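Local coordinates for protein putative adhesin (Komagataella phaffii, PDB 5FX8) that may mediate cell-cell adhesion at the yeast surface, where it is probably held by a GPI anchor and may join other proteins through salt bridges and hydrogen bonds, at residues 56-68 with 77-89. Sequence-based numbering, arbitrary orientation.
Sequences FVQYPDSVDPSVS and QVLSTAFDYDSHV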
loop_
_atom_site.group_PDB
_atom_site.type_symbol
_atom_site.label_atom_id
_atom_site.label_comp_id
_atom_site.label_asym_id
_atom_site.label_seq_id
_atom_site.Cartn_x
_atom_site.Cartn_y
_atom_site.Cartn_z
ATOM N N PHE C 56 11.029 7.169 67.237
ATOM C CA PHE C 56 11.991 6.081 67.197
ATOM C C PHE C 56 11.330 4.898 66.538
ATOM O O PHE C 56 10.125 4.717 66.681
ATOM C CB PHE C 56 12.436 5.688 68.596
ATOM C CG PHE C 56 13.459 6.584 69.170
ATOM C CD1 PHE C 56 14.788 6.347 68.953
ATOM C CD2 PHE C 56 13.095 7.658 69.923
ATOM C CE1 PHE C 56 15.731 7.150 69.473
ATOM C CE2 PHE C 56 14.034 8.474 70.435
ATOM C CZ PHE C 56 15.367 8.213 70.209
ATOM N N VAL C 57 12.105 4.108 65.795
ATOM C CA VAL C 57 11.576 2.939 65.098
ATOM C C VAL C 57 12.193 1.688 65.698
ATOM O O VAL C 57 13.416 1.526 65.707
ATOM C CB VAL C 57 11.831 3.002 63.589
ATOM C CG1 VAL C 57 11.238 1.764 62.902
ATOM C CG2 VAL C 57 11.266 4.266 63.018
ATOM N N GLN C 58 11.354 0.781 66.142
ATOM C CA GLN C 58 11.797 -0.352 66.927
ATOM C C GLN C 58 11.855 -1.605 66.064
ATOM O O GLN C 58 10.844 -2.021 65.502
ATOM C CB GLN C 58 10.863 -0.535 68.120
ATOM C CG GLN C 58 11.075 0.515 69.182
ATOM C CD GLN C 58 9.836 0.810 69.976
ATOM O OE1 GLN C 58 9.794 0.610 71.198
ATOM N NE2 GLN C 58 8.807 1.304 69.289
ATOM N N TYR C 59 13.033 -2.201 65.958
ATOM C CA TYR C 59 13.131 -3.562 65.446
ATOM C C TYR C 59 14.317 -4.269 66.104
ATOM O O TYR C 59 15.455 -3.807 66.012
ATOM C CB TYR C 59 13.256 -3.607 63.909
ATOM C CG TYR C 59 13.090 -5.021 63.405
ATOM C CD1 TYR C 59 11.836 -5.601 63.323
ATOM C CD2 TYR C 59 14.186 -5.799 63.086
ATOM C CE1 TYR C 59 11.677 -6.906 62.896
ATOM C CE2 TYR C 59 14.033 -7.108 62.662
ATOM C CZ TYR C 59 12.771 -7.650 62.570
ATOM O OH TYR C 59 12.585 -8.941 62.155
ATOM N N PRO C 60 14.071 -5.414 66.754
ATOM C CA PRO C 60 12.832 -6.175 66.918
ATOM C C PRO C 60 11.770 -5.442 67.705
ATOM O O PRO C 60 12.035 -4.397 68.279
ATOM C CB PRO C 60 13.286 -7.415 67.684
ATOM C CG PRO C 60 14.707 -7.516 67.437
ATOM C CD PRO C 60 15.233 -6.156 67.263
ATOM N N ASP C 61 10.570 -6.004 67.744
ATOM C CA ASP C 61 9.459 -5.358 68.425
ATOM C C ASP C 61 9.766 -5.013 69.881
ATOM O O ASP C 61 9.142 -4.106 70.439
ATOM C CB ASP C 61 8.248 -6.279 68.356
ATOM C CG ASP C 61 6.970 -5.530 68.174
ATOM O OD1 ASP C 61 6.592 -4.808 69.116
ATOM O OD2 ASP C 61 6.334 -5.671 67.104
ATOM N N SER C 62 10.709 -5.709 70.511
ATOM C CA SER C 62 10.909 -5.618 71.947
ATOM C C SER C 62 12.108 -4.768 72.343
ATOM O O SER C 62 12.312 -4.531 73.538
ATOM C CB SER C 62 11.054 -7.026 72.535
ATOM O OG SER C 62 11.978 -7.807 71.803
ATOM N N VAL C 63 12.896 -4.295 71.385
ATOM C CA VAL C 63 14.129 -3.579 71.668
ATOM C C VAL C 63 13.895 -2.091 71.483
ATOM O O VAL C 63 13.453 -1.645 70.417
ATOM C CB VAL C 63 15.272 -4.064 70.768
ATOM C CG1 VAL C 63 16.488 -3.202 70.991
ATOM C CG2 VAL C 63 15.556 -5.517 71.040
ATOM N N ASP C 64 14.227 -1.323 72.516
ATOM C CA ASP C 64 14.089 0.121 72.502
ATOM C C ASP C 64 15.374 0.723 71.966
ATOM O O ASP C 64 16.419 0.605 72.619
ATOM C CB ASP C 64 13.802 0.613 73.901
ATOM C CG ASP C 64 13.582 2.093 73.979
ATOM O OD1 ASP C 64 14.116 2.848 73.148
ATOM O OD2 ASP C 64 12.900 2.502 74.922
ATOM N N PRO C 65 15.356 1.368 70.799
ATOM C CA PRO C 65 16.604 1.849 70.202
ATOM C C PRO C 65 17.140 3.087 70.868
ATOM O O PRO C 65 18.257 3.515 70.556
ATOM C CB PRO C 65 16.204 2.130 68.753
ATOM C CG PRO C 65 14.750 2.418 68.812
ATOM C CD PRO C 65 14.191 1.618 69.940
ATOM N N SER C 66 16.397 3.669 71.782
ATOM C CA SER C 66 16.898 4.874 72.408
ATOM C C SER C 66 17.754 4.601 73.628
ATOM O O SER C 66 18.326 5.543 74.175
ATOM C CB SER C 66 15.745 5.777 72.798
ATOM O OG SER C 66 15.084 5.207 73.892
ATOM N N VAL C 67 17.865 3.355 74.062
ATOM C CA VAL C 67 18.531 3.026 75.314
ATOM C C VAL C 67 19.932 2.532 74.998
ATOM O O VAL C 67 20.123 1.421 74.506
ATOM C CB VAL C 67 17.742 1.990 76.115
ATOM C CG1 VAL C 67 18.403 1.775 77.435
ATOM C CG2 VAL C 67 16.315 2.458 76.311
ATOM N N SER C 68 20.926 3.350 75.285
ATOM C CA SER C 68 22.273 2.963 74.944
ATOM C C SER C 68 23.235 3.706 75.847
ATOM O O SER C 68 22.888 4.710 76.462
ATOM C CB SER C 68 22.579 3.258 73.480
ATOM O OG SER C 68 23.856 2.772 73.124
ATOM N N GLN C 77 33.476 5.157 79.037
ATOM C CA GLN C 77 32.066 5.471 79.229
ATOM C C GLN C 77 31.884 6.950 79.517
ATOM O O GLN C 77 32.654 7.553 80.269
ATOM C CB GLN C 77 31.478 4.652 80.376
ATOM C CG GLN C 77 31.271 3.201 80.036
ATOM C CD GLN C 77 30.537 2.426 81.108
ATOM O OE1 GLN C 77 30.346 2.913 82.225
ATOM N NE2 GLN C 77 30.137 1.196 80.779
ATOM N N VAL C 78 30.847 7.536 78.921
ATOM C CA VAL C 78 30.557 8.956 79.065
ATOM C C VAL C 78 29.153 9.183 79.601
ATOM O O VAL C 78 28.965 9.888 80.593
ATOM C CB VAL C 78 30.760 9.710 77.735
ATOM C CG1 VAL C 78 30.410 11.184 77.905
ATOM C CG2 VAL C 78 32.188 9.535 77.244
ATOM N N LEU C 79 28.156 8.594 78.955
ATOM C CA LEU C 79 26.772 8.788 79.350
ATOM C C LEU C 79 25.945 7.663 78.762
ATOM O O LEU C 79 26.398 6.918 77.895
ATOM C CB LEU C 79 26.251 10.149 78.891
ATOM C CG LEU C 79 26.356 10.497 77.408
ATOM C CD1 LEU C 79 25.171 9.996 76.671
ATOM C CD2 LEU C 79 26.429 11.973 77.287
ATOM N N SER C 80 24.720 7.565 79.240
ATOM C CA SER C 80 23.735 6.663 78.693
ATOM C C SER C 80 22.456 7.457 78.456
ATOM O O SER C 80 22.251 8.506 79.062
ATOM C CB SER C 80 23.494 5.499 79.625
ATOM O OG SER C 80 22.914 5.971 80.801
ATOM N N THR C 81 21.603 6.961 77.563
ATOM C CA THR C 81 20.422 7.684 77.116
ATOM C C THR C 81 19.186 6.826 77.321
ATOM O O THR C 81 19.248 5.602 77.279
ATOM C CB THR C 81 20.502 8.073 75.610
ATOM O OG1 THR C 81 20.817 6.916 74.824
ATOM C CG2 THR C 81 21.530 9.145 75.337
ATOM N N ALA C 82 18.055 7.469 77.519
ATOM C CA ALA C 82 16.794 6.754 77.507
ATOM C C ALA C 82 15.731 7.760 77.095
ATOM O O ALA C 82 15.872 8.943 77.383
ATOM C CB ALA C 82 16.496 6.132 78.868
ATOM N N PHE C 83 14.706 7.301 76.382
ATOM C CA PHE C 83 13.632 8.153 75.881
ATOM C C PHE C 83 12.353 7.808 76.615
ATOM O O PHE C 83 12.028 6.634 76.788
ATOM C CB PHE C 83 13.434 7.961 74.378
ATOM C CG PHE C 83 12.441 8.899 73.744
ATOM C CD1 PHE C 83 12.689 10.247 73.665
ATOM C CD2 PHE C 83 11.283 8.411 73.166
ATOM C CE1 PHE C 83 11.787 11.082 73.067
ATOM C CE2 PHE C 83 10.393 9.245 72.572
ATOM C CZ PHE C 83 10.642 10.575 72.524
ATOM N N ASP C 84 11.648 8.826 77.063
ATOM C CA ASP C 84 10.330 8.651 77.644
ATOM C C ASP C 84 9.310 8.759 76.516
ATOM O O ASP C 84 9.147 9.822 75.922
ATOM C CB ASP C 84 10.096 9.694 78.730
ATOM C CG ASP C 84 8.822 9.467 79.475
ATOM O OD1 ASP C 84 8.003 8.672 79.002
ATOM O OD2 ASP C 84 8.626 10.093 80.531
ATOM N N TYR C 85 8.620 7.663 76.232
ATOM C CA TYR C 85 7.662 7.620 75.142
ATOM C C TYR C 85 6.333 8.274 75.487
ATOM O O TYR C 85 5.548 8.541 74.579
ATOM C CB TYR C 85 7.444 6.171 74.708
ATOM C CG TYR C 85 8.618 5.593 73.946
ATOM C CD1 TYR C 85 9.723 5.077 74.614
ATOM C CD2 TYR C 85 8.630 5.583 72.553
ATOM C CE1 TYR C 85 10.783 4.574 73.928
ATOM C CE2 TYR C 85 9.676 5.077 71.863
ATOM C CZ TYR C 85 10.749 4.568 72.551
ATOM O OH TYR C 85 11.803 4.056 71.858
ATOM N N ASP C 86 6.071 8.548 76.763
ATOM C CA ASP C 86 4.884 9.266 77.209
ATOM C C ASP C 86 5.076 10.775 77.173
ATOM O O ASP C 86 4.195 11.499 76.699
ATOM C CB ASP C 86 4.502 8.842 78.630
ATOM C CG ASP C 86 4.110 7.371 78.726
ATOM O OD1 ASP C 86 3.583 6.811 77.737
ATOM O OD2 ASP C 86 4.327 6.776 79.803
ATOM N N SER C 87 6.208 11.275 77.656
ATOM C CA SER C 87 6.440 12.712 77.649
ATOM C C SER C 87 7.272 13.195 76.472
ATOM O O SER C 87 7.354 14.405 76.259
ATOM C CB SER C 87 7.117 13.135 78.944
ATOM O OG SER C 87 8.318 12.430 79.070
ATOM N N HIS C 88 7.894 12.292 75.721
ATOM C CA HIS C 88 8.703 12.647 74.555
ATOM C C HIS C 88 9.962 13.406 74.957
ATOM O O HIS C 88 10.388 14.345 74.292
ATOM C CB HIS C 88 7.883 13.408 73.513
ATOM C CG HIS C 88 6.810 12.570 72.898
ATOM N ND1 HIS C 88 6.936 11.994 71.653
ATOM C CD2 HIS C 88 5.613 12.162 73.380
ATOM C CE1 HIS C 88 5.854 11.284 71.386
ATOM N NE2 HIS C 88 5.032 11.375 72.415
ATOM N N VAL C 89 10.600 12.951 76.025
ATOM C CA VAL C 89 11.781 13.600 76.568
ATOM C C VAL C 89 12.938 12.623 76.525
ATOM O O VAL C 89 12.830 11.501 77.028
ATOM C CB VAL C 89 11.543 14.086 78.005
ATOM C CG1 VAL C 89 12.863 14.522 78.625
ATOM C CG2 VAL C 89 10.508 15.200 78.008
#
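Tyr85 and Ser66 converge on a single carboxylate oxygen, Asp64 OD1, which accepts three hydrogen bonds. Tyr85 OH donates to Asp64 OD1 (2.9 Å) from above the carboxylate plane, the two side chains meeting from opposite directions with carboxylate and ring planes 65° apart. Ser66 supplies the other two: its backbone N closes an Asx turn from the anti side, and its OG binds on the syn side, 2.7 Å from Asp64 OD1. With chi1 at 72°, that OG sits between its own backbone N and carbonyl carbon, where it also receives a weak bond from Phe83 N. Segment 56-68 lies in the loop between strands 54-55 and 68-72 of the first cohesin-like domain, and here it returns beside strand 77-84, the antiparallel hairpin partner of 68-72. Thr81 N gives a good bond to Ser68 O at 2.8 Å, while the return bond from Ser68 N to Thr81 O is weak. Thr81 OG1 reaches back to Ser66 O (2.9 Å), tilted out of the carbonyl plane. Beside these polar contacts, Phe56 lays CE2 over one face of the Phe83 ring, 3.7 Å from Phe83 CG, with the ring planes at 51°. Phe83 CD2 in turn lies over the centre of the Tyr85 ring, and the Phe56 ring packs edge-to-face with Phe110 of strand 101-114.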